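Local structure of endo-1,4-beta-mannanase (5Y6T) at residues L17-S25 with N352-I362. The protein is an endo-acting GH5-family mannanase that probably hydrolyses internal beta-1,4-mannosidic linkages in mannan polysaccharides. Residues are numbered along the deposited sequence; the frame is centred on the assembly and turned at random.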
loop_
_atom_site.group_PDB
_atom_site.type_symbol
_atom_site.label_atom_id
_atom_site.label_comp_id
_atom_site.label_asym_id
_atom_site.label_seq_id
_atom_site.Cartn_x
_atom_site.Cartn_y
_atom_site.Cartn_z
ATOM N N LEU A 17 -2.852 15.031 10.153
ATOM C CA LEU A 17 -1.890 14.732 11.227
ATOM C C LEU A 17 -1.967 15.933 12.136
ATOM O O LEU A 17 -1.731 17.056 11.740
ATOM C CB LEU A 17 -0.506 14.538 10.687
ATOM C CG LEU A 17 0.511 14.173 11.778
ATOM C CD1 LEU A 17 0.196 12.875 12.491
ATOM C CD2 LEU A 17 1.863 14.194 11.074
ATOM N N ASN A 18 -2.292 15.651 13.405
ATOM C CA ASN A 18 -2.525 16.679 14.423
ATOM C C ASN A 18 -3.724 17.455 13.823
ATOM O O ASN A 18 -4.653 16.809 13.252
ATOM C CB ASN A 18 -1.226 17.468 14.675
ATOM C CG ASN A 18 -1.133 18.109 16.094
ATOM O OD1 ASN A 18 -0.227 18.925 16.338
ATOM N ND2 ASN A 18 -2.045 17.748 17.010
ATOM N N GLY A 19 -3.757 18.769 13.869
ATOM C CA GLY A 19 -4.939 19.452 13.303
ATOM C C GLY A 19 -5.153 19.405 11.774
ATOM O O GLY A 19 -6.259 19.647 11.272
ATOM N N GLU A 20 -4.101 19.017 11.049
ATOM C CA GLU A 20 -3.765 19.619 9.797
ATOM C C GLU A 20 -3.829 18.618 8.613
ATOM O O GLU A 20 -3.457 17.436 8.748
ATOM C CB GLU A 20 -2.359 20.172 9.981
ATOM C CG GLU A 20 -1.733 20.872 8.787
ATOM C CD GLU A 20 -0.446 21.638 9.158
ATOM O OE1 GLU A 20 0.374 21.081 9.908
ATOM O OE2 GLU A 20 -0.260 22.796 8.695
ATOM N N LYS A 21 -4.301 19.091 7.475
ATOM C CA LYS A 21 -4.246 18.259 6.280
ATOM C C LYS A 21 -2.804 18.051 5.855
ATOM O O LYS A 21 -1.980 19.006 5.828
ATOM C CB LYS A 21 -5.037 18.857 5.130
ATOM C CG LYS A 21 -4.977 18.029 3.853
ATOM C CD LYS A 21 -5.615 18.807 2.698
ATOM C CE LYS A 21 -5.786 18.000 1.452
ATOM N NZ LYS A 21 -6.855 17.008 1.573
ATOM N N VAL A 22 -2.475 16.798 5.573
ATOM C CA VAL A 22 -1.085 16.432 5.169
ATOM C C VAL A 22 -1.160 15.642 3.872
ATOM O O VAL A 22 -2.128 14.968 3.616
ATOM C CB VAL A 22 -0.344 15.637 6.272
ATOM C CG1 VAL A 22 -0.051 16.571 7.444
ATOM C CG2 VAL A 22 -1.133 14.436 6.783
ATOM N N PHE A 23 -0.085 15.707 3.086
ATOM C CA PHE A 23 -0.002 14.991 1.818
ATOM C C PHE A 23 1.202 14.055 1.877
ATOM O O PHE A 23 2.276 14.502 2.197
ATOM C CB PHE A 23 0.187 16.010 0.710
ATOM C CG PHE A 23 0.274 15.421 -0.672
ATOM C CD1 PHE A 23 1.488 15.020 -1.178
ATOM C CD2 PHE A 23 -0.890 15.231 -1.443
ATOM C CE1 PHE A 23 1.578 14.471 -2.459
ATOM C CE2 PHE A 23 -0.799 14.713 -2.730
ATOM C CZ PHE A 23 0.428 14.388 -3.241
ATOM N N MET A 24 1.034 12.783 1.526
ATOM C CA MET A 24 2.159 11.870 1.599
ATOM C C MET A 24 2.934 11.906 0.275
ATOM O O MET A 24 2.488 11.370 -0.747
ATOM C CB MET A 24 1.661 10.417 1.843
ATOM C CG MET A 24 0.855 10.252 3.114
ATOM S SD MET A 24 1.815 10.458 4.621
ATOM C CE MET A 24 1.520 12.200 4.983
ATOM N N SER A 25 4.117 12.505 0.301
ATOM C CA SER A 25 4.959 12.621 -0.862
ATOM C C SER A 25 6.218 11.801 -0.686
ATOM O O SER A 25 6.909 12.004 0.264
ATOM C CB SER A 25 5.346 14.071 -1.116
ATOM O OG SER A 25 6.204 14.228 -2.216
ATOM N N ASN A 352 2.517 24.010 1.385
ATOM C CA ASN A 352 1.518 23.839 2.407
ATOM C C ASN A 352 0.351 24.737 2.067
ATOM O O ASN A 352 0.149 25.795 2.696
ATOM C CB ASN A 352 2.005 24.126 3.849
ATOM C CG ASN A 352 0.993 23.668 4.886
ATOM O OD1 ASN A 352 0.012 23.000 4.554
ATOM N ND2 ASN A 352 1.211 24.041 6.135
ATOM N N ASP A 353 -0.332 24.328 1.011
ATOM C CA ASP A 353 -1.627 24.906 0.622
ATOM C C ASP A 353 -2.715 24.017 1.200
ATOM O O ASP A 353 -3.005 22.924 0.678
ATOM C CB ASP A 353 -1.660 25.067 -0.912
ATOM C CG ASP A 353 -2.797 25.963 -1.426
ATOM O OD1 ASP A 353 -3.862 26.149 -0.700
ATOM O OD2 ASP A 353 -2.633 26.451 -2.597
ATOM N N GLN A 354 -3.361 24.488 2.286
ATOM C CA GLN A 354 -4.402 23.686 2.890
ATOM C C GLN A 354 -5.649 23.574 2.009
ATOM O O GLN A 354 -6.475 22.725 2.257
ATOM C CB GLN A 354 -4.777 24.272 4.269
ATOM C CG GLN A 354 -3.661 24.053 5.272
ATOM C CD GLN A 354 -3.564 22.633 5.781
ATOM O OE1 GLN A 354 -4.500 22.080 6.392
ATOM N NE2 GLN A 354 -2.426 22.036 5.580
ATOM N N ASN A 355 -5.762 24.435 1.007
ATOM C CA ASN A 355 -6.855 24.344 0.066
ATOM C C ASN A 355 -6.537 23.339 -1.048
ATOM O O ASN A 355 -7.363 23.031 -1.854
ATOM C CB ASN A 355 -7.193 25.751 -0.471
ATOM C CG ASN A 355 -6.910 25.953 -1.960
ATOM O OD1 ASN A 355 -7.778 25.722 -2.830
ATOM N ND2 ASN A 355 -5.744 26.469 -2.257
ATOM N N ALA A 356 -5.288 22.865 -1.073
ATOM C CA ALA A 356 -4.810 21.900 -2.076
ATOM C C ALA A 356 -4.351 20.677 -1.249
ATOM O O ALA A 356 -5.048 20.305 -0.323
ATOM C CB ALA A 356 -3.738 22.540 -2.950
ATOM N N GLY A 357 -3.229 20.014 -1.546
ATOM C CA GLY A 357 -2.872 18.774 -0.816
ATOM C C GLY A 357 -2.486 18.883 0.644
ATOM O O GLY A 357 -2.513 17.896 1.345
ATOM N N GLY A 358 -2.127 20.091 1.104
ATOM C CA GLY A 358 -1.787 20.329 2.502
ATOM C C GLY A 358 -0.269 20.261 2.769
ATOM O O GLY A 358 0.567 20.514 1.889
ATOM N N ARG A 359 0.078 19.938 3.986
ATOM C CA ARG A 359 1.441 20.073 4.471
ATOM C C ARG A 359 2.316 18.922 3.961
ATOM O O ARG A 359 1.956 17.791 4.084
ATOM C CB ARG A 359 1.444 20.076 5.991
ATOM C CG ARG A 359 2.813 20.142 6.604
ATOM C CD ARG A 359 2.728 20.452 8.104
ATOM N NE ARG A 359 4.046 20.740 8.682
ATOM C CZ ARG A 359 4.271 21.254 9.898
ATOM N NH1 ARG A 359 3.274 21.593 10.709
ATOM N NH2 ARG A 359 5.517 21.477 10.295
ATOM N N ILE A 360 3.456 19.241 3.386
ATOM C CA ILE A 360 4.507 18.331 2.949
ATOM C C ILE A 360 5.594 18.209 4.007
ATOM O O ILE A 360 5.982 17.073 4.341
ATOM C CB ILE A 360 5.146 18.803 1.603
ATOM C CG1 ILE A 360 4.075 18.861 0.507
ATOM C CG2 ILE A 360 6.358 17.953 1.238
ATOM C CD1 ILE A 360 3.660 17.515 -0.049
ATOM N N ASP A 361 6.069 19.343 4.581
ATOM C CA ASP A 361 7.235 19.274 5.484
ATOM C C ASP A 361 6.721 18.933 6.881
ATOM O O ASP A 361 6.559 19.800 7.751
ATOM C CB ASP A 361 8.040 20.600 5.557
ATOM C CG ASP A 361 8.623 21.028 4.194
ATOM O OD1 ASP A 361 8.649 20.253 3.189
ATOM O OD2 ASP A 361 9.049 22.180 4.091
ATOM N N ILE A 362 6.449 17.669 7.089
ATOM C CA ILE A 362 5.859 17.194 8.317
ATOM C C ILE A 362 6.933 17.047 9.387
ATOM O O ILE A 362 8.097 16.732 9.089
ATOM C CB ILE A 362 5.171 15.856 8.011
ATOM C CG1 ILE A 362 3.959 16.107 7.128
ATOM C CG2 ILE A 362 4.742 15.145 9.287
ATOM C CD1 ILE A 362 3.496 14.869 6.407
HETATM O O HOH W 1 -3.833 15.517 1.510
#
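E20 and R359 form a salt bridge. NH1 of R359 meets the syn lone pair of E20 OE1 at 3.1 Å. The bond is nearly straight (176°) and lies in the guanidinium plane, with the carboxylate turned 87° from it. R359 NE also donates to D361 O, which in this conformer helps set the turn of the guanidinium. N352 ND2 reaches E20 OE2 from above the carboxylate plane, at 3.2 Å. The backbones are joined by a single bridge between V22 and R359. R359 N donates to K21 O at 2.9 Å, and F23 N to R359 O at 3.1 Å. The Q354 amide adds a two-point grip on K21: OE1 accepts from K21 N, and NE2 donates to K21 O at 3.1 Å. K21 O thus takes two donors. Q354 NE2 also donates to N352 OD1, which helps hold the amide in place. A water links V22 O with G357 O.

With chi1 near 180°, the F23 side chain runs alongside I360, both pointing the same way, and the two CD1 atoms lie 3.5 Å apart. G357 CA approaches the F23 ring obliquely, and Y316 meets it edge-to-face. Replacing F23 with alanine would probably open a gap beside I360 and G357 and cost Y316 this partner. I362 CD1 touches both V22 CB and M24 CE, while its CG2 touches L17 CD2 at 3.5 Å.

The contact ties the end of the modelled chain to the first parallel strand of the TIM barrel, 20-28, which runs between strands 65-72 and 322-325. Helices 308-317 and 338-348 pack against F23, S25 and I360. N64 bonds both segments, through F23 O and I360 O.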